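Long-range contacts in putative xanthine dehydrogenase YAGS fad-binding subunit (PDB 5G5G), which forms the molybdenum-binding subunit of a periplasmic aldehyde oxidase, holds a pterin cytosine dinucleotide, and probably oxidises aldehydes at the metal: residues 1-6 with 575-580; 181-186 with 716-721; 429-434 with 590-595. All blocks are in the same frame, centred on the assembly; numbering follows the deposited sequence. Where two conformers were deposited one is given.

In the fold
The three contacts lie on three different sheets. Contact 1 is set apart: its centre is about 40 Å from that of contact 2 and about 44 Å from that of contact 3. It ties the N-terminus to the end of strand 566-574, and helix 577-580 leads on to strand 584-596 of contact 3. Contacts 2 and 3 are closer, with centres about 19 Å apart and nearest atoms about 7 Å apart. Helix 698-710 packs against both. Along the chain, contact 3 is nested inside the loop closed by contact 2, while contact 1 crosses both. Distant parts of the subunit, including its first residues and its C-terminal region, are thus joined to sheets of the molybdopterin-binding part.

Contact 1. Residues 1-6 with 575-580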
# COMPACT_ATOMS: atom_id res chain seq x y z
N MET C 1 -10.76 36.79 -9.88
CA MET C 1 -11.64 36.49 -11.03
C MET C 1 -12.82 35.75 -10.42
O MET C 1 -12.63 34.87 -9.58
CB MET C 1 -10.91 35.61 -12.05
CG MET C 1 -11.71 35.26 -13.28
SD MET C 1 -10.76 34.06 -14.27
CE MET C 1 -9.92 35.27 -15.31
N LYS C 2 -14.02 36.11 -10.82
CA LYS C 2 -15.23 35.44 -10.34
C LYS C 2 -15.89 34.66 -11.49
O LYS C 2 -16.34 35.26 -12.46
CB LYS C 2 -16.20 36.50 -9.78
CG LYS C 2 -17.52 35.94 -9.24
CD LYS C 2 -17.35 35.09 -8.00
CE LYS C 2 -18.59 34.31 -7.64
NZ LYS C 2 -19.73 35.21 -7.30
N PHE C 3 -15.94 33.34 -11.37
CA PHE C 3 -16.49 32.46 -12.40
C PHE C 3 -17.98 32.22 -12.12
O PHE C 3 -18.33 31.34 -11.32
CB PHE C 3 -15.72 31.15 -12.47
CG PHE C 3 -16.09 30.28 -13.63
CD1 PHE C 3 -15.64 30.59 -14.90
CD2 PHE C 3 -16.94 29.18 -13.48
CE1 PHE C 3 -15.97 29.80 -15.98
CE2 PHE C 3 -17.33 28.39 -14.58
CZ PHE C 3 -16.85 28.73 -15.83
N ASP C 4 -18.82 32.99 -12.79
CA ASP C 4 -20.26 32.86 -12.56
C ASP C 4 -21.08 32.60 -13.82
O ASP C 4 -22.29 32.41 -13.70
CB ASP C 4 -20.83 34.07 -11.76
CG ASP C 4 -20.55 35.41 -12.39
OD1 ASP C 4 -20.17 35.50 -13.58
OD2 ASP C 4 -20.74 36.43 -11.66
N LYS C 5 -20.43 32.54 -15.00
CA LYS C 5 -21.11 32.23 -16.24
C LYS C 5 -20.33 31.14 -16.92
O LYS C 5 -19.15 31.03 -16.71
CB LYS C 5 -21.16 33.50 -17.11
CG LYS C 5 -22.08 34.57 -16.55
CD LYS C 5 -22.04 35.88 -17.34
CE LYS C 5 -20.79 36.75 -17.10
NZ LYS C 5 -20.48 37.10 -15.67
N PRO C 6 -20.97 30.27 -17.70
CA PRO C 6 -20.16 29.25 -18.37
C PRO C 6 -19.02 29.85 -19.23
O PRO C 6 -19.18 30.95 -19.75
CB PRO C 6 -21.17 28.53 -19.26
CG PRO C 6 -22.50 28.81 -18.61
CD PRO C 6 -22.39 30.19 -18.09
N GLY C 575 -19.11 31.05 -8.35
CA GLY C 575 -20.48 31.48 -8.00
C GLY C 575 -21.42 30.28 -7.91
O GLY C 575 -21.03 29.24 -7.44
N THR C 576 -22.63 30.43 -8.42
CA THR C 576 -23.70 29.46 -8.22
C THR C 576 -23.92 28.43 -9.33
O THR C 576 -24.97 27.77 -9.33
CB THR C 576 -25.04 30.20 -8.03
OG1 THR C 576 -25.34 31.00 -9.18
CG2 THR C 576 -24.98 31.09 -6.82
N LEU C 577 -22.97 28.25 -10.27
CA LEU C 577 -23.16 27.24 -11.34
C LEU C 577 -23.24 25.80 -10.80
O LEU C 577 -23.93 24.99 -11.38
CB LEU C 577 -22.09 27.33 -12.41
CG LEU C 577 -22.18 28.59 -13.26
CD1 LEU C 577 -20.87 28.75 -14.02
CD2 LEU C 577 -23.37 28.58 -14.23
N SER C 578 -22.57 25.51 -9.68
CA SER C 578 -22.67 24.19 -9.10
C SER C 578 -24.04 23.95 -8.41
O SER C 578 -24.35 22.80 -8.10
CB SER C 578 -21.55 23.94 -8.11
OG SER C 578 -21.69 24.89 -7.07
N LYS C 579 -24.80 25.00 -8.11
CA LYS C 579 -26.20 24.82 -7.66
C LYS C 579 -27.17 24.77 -8.83
O LYS C 579 -28.13 24.00 -8.84
CB LYS C 579 -26.62 25.94 -6.72
CG LYS C 579 -25.76 26.00 -5.47
CD LYS C 579 -26.15 27.21 -4.61
CE LYS C 579 -25.80 26.98 -3.14
NZ LYS C 579 -26.65 25.90 -2.55
N GLU C 580 -26.92 25.61 -9.83
CA GLU C 580 -27.76 25.66 -11.00
C GLU C 580 -27.76 24.34 -11.81
O GLU C 580 -28.80 23.92 -12.35
CB GLU C 580 -27.35 26.85 -11.89
CG GLU C 580 -28.17 26.88 -13.16
CD GLU C 580 -28.03 28.16 -13.94
OE1 GLU C 580 -27.09 28.95 -13.64
OE2 GLU C 580 -28.86 28.29 -14.87
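Gly575 N donates a nearly straight hydrogen bond to Phe3 O, with 3.1 Å between the two atoms and 170° at the hydrogen. At the next residue the CA atoms of Asp4 and Gly575 are 4.8 Å apart. From here the second segment turns into helix 577-580, whose first turn is closed by a bond from Glu580 N to Thr576 O.

Lys2 lies against the glycine. Its chain bends at chi2 and chi4, and Lys2 CE comes to 3.4 Å from Gly575 CA, a tight carbon contact.

Leu577 carries the apolar part. Its CB points toward the N-terminal segment, and Leu577 CD1 reaches Phe3 CE2 at 3.6 Å. The two side chains cross at about a right angle. Phe3 has CG anti to its own N (chi1 -171°), which brings the far end of the ring nearer to this methyl. Lys5 O lies over one face of the Phe3 ring, 3.3 Å from its plane and displaced from the centre. The same methyl also meets the chain beyond Phe3: Leu577 CD1 is 3.8 Å from Lys5 C, and Leu577 CD2 is 4.3 Å from Pro6 CD. Pro684 touches Phe3, and Gln583 and Ile681 touch Leu577, so both side chains are buried. The Phe3 side chain is about 14 Å from the bound pterin cytosine dinucleotide.

The arrangement is that of a short terminal strand added to a sheet. Strand 2-3 runs parallel to strand 566-574 at the margin of a mixed sheet, and the leucine of the following helix covers the place where the pairing ends.

Contact 2. Residues 181-186 with 716-721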
# COMPACT_ATOMS: atom_id res chain seq x y z
N THR C 181 -21.66 -5.52 2.62
CA THR C 181 -20.69 -4.94 3.55
C THR C 181 -19.36 -4.67 2.87
O THR C 181 -18.93 -5.43 1.98
CB THR C 181 -20.44 -5.78 4.83
OG1 THR C 181 -19.86 -7.05 4.49
CG2 THR C 181 -21.72 -6.04 5.54
N THR C 182 -18.73 -3.62 3.36
CA THR C 182 -17.32 -3.27 3.05
C THR C 182 -16.57 -3.10 4.37
O THR C 182 -17.13 -2.60 5.33
CB THR C 182 -17.18 -2.02 2.25
OG1 THR C 182 -17.65 -0.88 2.98
CG2 THR C 182 -18.00 -2.13 0.98
N PRO C 183 -15.32 -3.53 4.40
CA PRO C 183 -14.55 -3.49 5.62
C PRO C 183 -13.88 -2.13 5.82
O PRO C 183 -13.82 -1.28 4.89
CB PRO C 183 -13.46 -4.58 5.35
CG PRO C 183 -13.19 -4.45 3.91
CD PRO C 183 -14.53 -4.11 3.29
N ASP C 184 -13.32 -1.95 7.02
CA ASP C 184 -12.42 -0.86 7.23
C ASP C 184 -11.21 -1.01 6.30
O ASP C 184 -10.71 -2.14 6.05
CB ASP C 184 -11.98 -0.82 8.70
CG ASP C 184 -13.15 -0.68 9.64
OD1 ASP C 184 -13.65 0.45 9.74
OD2 ASP C 184 -13.53 -1.72 10.28
N GLN C 185 -10.80 0.09 5.69
CA GLN C 185 -9.64 0.08 4.78
C GLN C 185 -8.62 1.12 5.20
O GLN C 185 -8.94 2.15 5.84
CB GLN C 185 -10.06 0.29 3.29
CG GLN C 185 -11.05 -0.76 2.81
CD GLN C 185 -11.71 -0.42 1.47
OE1 GLN C 185 -11.75 0.72 1.05
NE2 GLN C 185 -12.31 -1.45 0.83
N SER C 186 -7.41 0.93 4.70
CA SER C 186 -6.26 1.75 5.09
C SER C 186 -5.53 2.33 3.90
O SER C 186 -5.34 1.66 2.88
CB SER C 186 -5.29 0.88 5.96
OG SER C 186 -4.45 1.69 6.76
N ASP C 716 -20.14 -9.47 0.82
CA ASP C 716 -19.25 -8.99 1.87
C ASP C 716 -17.82 -8.98 1.31
O ASP C 716 -17.21 -10.01 1.05
CB ASP C 716 -19.36 -9.81 3.18
CG ASP C 716 -19.00 -11.27 3.00
OD1 ASP C 716 -19.64 -11.91 2.15
OD2 ASP C 716 -18.09 -11.77 3.72
N TYR C 717 -17.32 -7.79 1.06
CA TYR C 717 -15.97 -7.64 0.50
C TYR C 717 -14.91 -7.81 1.60
O TYR C 717 -15.23 -7.59 2.78
CB TYR C 717 -15.83 -6.26 -0.07
CG TYR C 717 -16.54 -5.96 -1.34
CD1 TYR C 717 -17.86 -5.43 -1.34
CD2 TYR C 717 -15.90 -6.11 -2.54
CE1 TYR C 717 -18.50 -5.08 -2.55
CE2 TYR C 717 -16.49 -5.72 -3.73
CZ TYR C 717 -17.78 -5.21 -3.74
OH TYR C 717 -18.30 -4.82 -4.94
N PRO C 718 -13.66 -8.17 1.27
CA PRO C 718 -13.21 -8.53 -0.08
C PRO C 718 -13.62 -9.95 -0.46
O PRO C 718 -13.94 -10.79 0.42
CB PRO C 718 -11.66 -8.42 0.05
CG PRO C 718 -11.41 -8.76 1.49
CD PRO C 718 -12.57 -8.27 2.28
N ILE C 719 -13.58 -10.21 -1.76
CA ILE C 719 -14.01 -11.48 -2.30
C ILE C 719 -12.81 -12.42 -2.40
O ILE C 719 -12.15 -12.53 -3.44
CB ILE C 719 -14.74 -11.28 -3.62
CG1 ILE C 719 -15.93 -10.31 -3.45
CG2 ILE C 719 -15.29 -12.62 -4.11
CD1 ILE C 719 -16.58 -9.89 -4.75
N THR C 720 -12.58 -13.11 -1.30
CA THR C 720 -11.50 -14.02 -1.15
C THR C 720 -11.96 -15.44 -1.36
O THR C 720 -13.18 -15.76 -1.39
CB THR C 720 -10.84 -13.81 0.23
OG1 THR C 720 -11.83 -13.95 1.26
CG2 THR C 720 -10.17 -12.50 0.27
N LEU C 721 -11.02 -16.34 -1.59
CA LEU C 721 -11.35 -17.67 -2.06
C LEU C 721 -12.22 -18.47 -1.05
O LEU C 721 -13.04 -19.32 -1.42
CB LEU C 721 -10.09 -18.46 -2.39
CG LEU C 721 -9.14 -18.83 -1.23
CD1 LEU C 721 -9.49 -20.09 -0.47
CD2 LEU C 721 -7.68 -18.93 -1.75
O HOH W 1 -17.13 -6.53 4.45
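Thr181 and Asp716 form a single beta bridge, made where strand 174-182 at the margin of its sheet meets the loop after helix 698-710.

The backbone bond is Tyr717 N to Thr181 O, 3.0 Å long and nearly straight at 170°. Thr181 O also receives a CA-H contact from Asp716 CA at 3.6 Å. Tyr717 CD1 is 3.5 Å from Thr181 O, which lies at the edge of the ring and in its plane. Arg715 bonds to the backbone of Thr181 and completes the bridge.

Apolar contacts continue the join. Tyr717 has CG anti to its carbonyl carbon (chi1 -73°) and lies alongside Thr182, with Tyr717 CD1 4.0 Å from Thr182 CG2. The phenol is held at its far end, where OH bonds to Met359 O of helix 354-372. Thr182 OG1 is engaged by Thr285. Two prolines follow. Pro183 CG is 4.2 Å from Pro718 CD, and the rings cross obliquely. The peptide bond before Pro718 is cis.

Polar links lie beside the bridge. Lys723 forms a salt bridge with Asp716 and a hydrogen bond with Pro718 O. One water spans the segments: it sits 2.8 Å from Thr181 OG1 and donates to Tyr717 O at 2.7 Å.

Contact 3. Residues 429-434 with 590-595; sequences WLVGHG and FVEVGV
His433 and Glu592 face each other across two antiparallel strands of one mixed sheet. They form a non-hydrogen-bonded pair, and their side chains lie side by side. Backbone bonds join Leu430 with Val595, Gly432 with Val593 and Gly434 with Val591, two to each pair. Beyond the pairs, Trp429 CE3 comes to 3.6 Å from Val595 C, and the indole stacks edge-to-face with His596.

Glu592 can be followed outward. Glu592 CB lies 3.7 Å from His433 CD2. Glu592 CG is anti to the backbone N (chi1 177°) and meets Val431 CG1 at 3.8 Å. Glu592 CD is 3.6 Å from His433 NE2. Glu592 OE1 accepts a hydrogen bond from His433 NE2, 3.0 Å long and bent to 141° at the hydrogen. The imidazole and carboxylate planes are 88° apart, and NE2 approaches from above the carboxylate plane. OE1 also has a salt bridge to Arg606, and OE2 has one to Arg605, both on the neighbouring strand 602-612.

With an alanine at Glu592, His433 NE2 and both arginines would probably lose the carboxylate they share, and the imidazole would be more likely to turn.

One carboxylate thus serves a histidine and two arginines on the strands to either side. The two arginine charges would be expected to keep Glu592 ionised, and its charge in turn to steady them.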
# COMPACT_ATOMS: atom_id res chain seq x y z
N TRP C 429 -8.83 -22.35 -15.08
CA TRP C 429 -9.43 -21.07 -14.67
C TRP C 429 -10.86 -20.92 -15.23
O TRP C 429 -11.08 -21.18 -16.43
CB TRP C 429 -8.59 -19.90 -15.17
CG TRP C 429 -7.23 -19.94 -14.58
CD1 TRP C 429 -6.11 -20.61 -15.08
CD2 TRP C 429 -6.83 -19.37 -13.34
NE1 TRP C 429 -5.04 -20.44 -14.23
CE2 TRP C 429 -5.45 -19.69 -13.15
CE3 TRP C 429 -7.50 -18.61 -12.38
CZ2 TRP C 429 -4.74 -19.29 -12.01
CZ3 TRP C 429 -6.80 -18.21 -11.26
CH2 TRP C 429 -5.42 -18.54 -11.08
N LEU C 430 -11.81 -20.56 -14.36
CA LEU C 430 -13.13 -20.07 -14.78
C LEU C 430 -12.98 -18.61 -15.13
O LEU C 430 -12.43 -17.83 -14.33
CB LEU C 430 -14.16 -20.23 -13.67
CG LEU C 430 -14.52 -21.66 -13.30
CD1 LEU C 430 -14.97 -21.80 -11.84
CD2 LEU C 430 -15.59 -22.18 -14.25
N VAL C 431 -13.41 -18.23 -16.32
CA VAL C 431 -13.31 -16.85 -16.79
C VAL C 431 -14.65 -16.16 -16.75
O VAL C 431 -15.70 -16.75 -17.12
CB VAL C 431 -12.78 -16.81 -18.22
CG1 VAL C 431 -12.69 -15.39 -18.71
CG2 VAL C 431 -11.40 -17.49 -18.26
N GLY C 432 -14.63 -14.91 -16.31
CA GLY C 432 -15.83 -14.10 -16.24
C GLY C 432 -15.58 -12.67 -16.63
O GLY C 432 -14.45 -12.16 -16.51
N HIS C 433 -16.66 -12.01 -17.09
CA HIS C 433 -16.69 -10.64 -17.51
C HIS C 433 -17.72 -9.90 -16.69
O HIS C 433 -18.82 -10.43 -16.46
CB HIS C 433 -17.02 -10.54 -19.01
CG HIS C 433 -16.07 -11.30 -19.87
ND1 HIS C 433 -16.27 -12.61 -20.23
CD2 HIS C 433 -14.84 -10.96 -20.36
CE1 HIS C 433 -15.26 -13.03 -20.98
NE2 HIS C 433 -14.35 -12.06 -21.02
N GLY C 434 -17.35 -8.72 -16.20
CA GLY C 434 -18.23 -7.86 -15.39
C GLY C 434 -18.13 -6.41 -15.77
O GLY C 434 -17.10 -5.95 -16.30
N PHE C 590 -14.92 -2.17 -17.05
CA PHE C 590 -15.13 -3.50 -17.66
C PHE C 590 -13.95 -4.38 -17.26
O PHE C 590 -12.81 -3.95 -17.41
CB PHE C 590 -15.22 -3.42 -19.20
CG PHE C 590 -16.44 -2.74 -19.70
CD1 PHE C 590 -16.49 -1.35 -19.76
CD2 PHE C 590 -17.57 -3.49 -20.09
CE1 PHE C 590 -17.64 -0.72 -20.20
CE2 PHE C 590 -18.69 -2.85 -20.59
CZ PHE C 590 -18.75 -1.44 -20.60
N VAL C 591 -14.22 -5.54 -16.67
CA VAL C 591 -13.19 -6.42 -16.14
C VAL C 591 -13.38 -7.86 -16.57
O VAL C 591 -14.52 -8.36 -16.62
CB VAL C 591 -13.22 -6.41 -14.58
CG1 VAL C 591 -12.24 -7.42 -14.02
CG2 VAL C 591 -12.96 -5.01 -14.06
N GLU C 592 -12.27 -8.51 -16.87
CA GLU C 592 -12.25 -9.95 -17.07
C GLU C 592 -11.44 -10.56 -15.94
O GLU C 592 -10.30 -10.07 -15.66
CB GLU C 592 -11.68 -10.30 -18.46
CG GLU C 592 -11.55 -11.80 -18.74
CD GLU C 592 -10.88 -12.09 -20.07
OE1 GLU C 592 -11.37 -11.67 -21.11
OE2 GLU C 592 -9.86 -12.78 -20.08
N VAL C 593 -11.99 -11.56 -15.25
CA VAL C 593 -11.28 -12.23 -14.18
C VAL C 593 -11.14 -13.70 -14.43
O VAL C 593 -11.93 -14.28 -15.22
CB VAL C 593 -11.97 -12.13 -12.81
CG1 VAL C 593 -12.06 -10.71 -12.43
CG2 VAL C 593 -13.36 -12.79 -12.85
N GLY C 594 -10.18 -14.32 -13.75
CA GLY C 594 -10.09 -15.76 -13.74
C GLY C 594 -10.29 -16.19 -12.28
O GLY C 594 -9.79 -15.52 -11.37
N VAL C 595 -11.01 -17.28 -12.08
CA VAL C 595 -11.18 -17.85 -10.74
C VAL C 595 -10.70 -19.29 -10.85
O VAL C 595 -11.18 -20.07 -11.69
CB VAL C 595 -12.62 -17.78 -10.22
CG1 VAL C 595 -12.74 -18.47 -8.84
CG2 VAL C 595 -13.11 -16.31 -10.14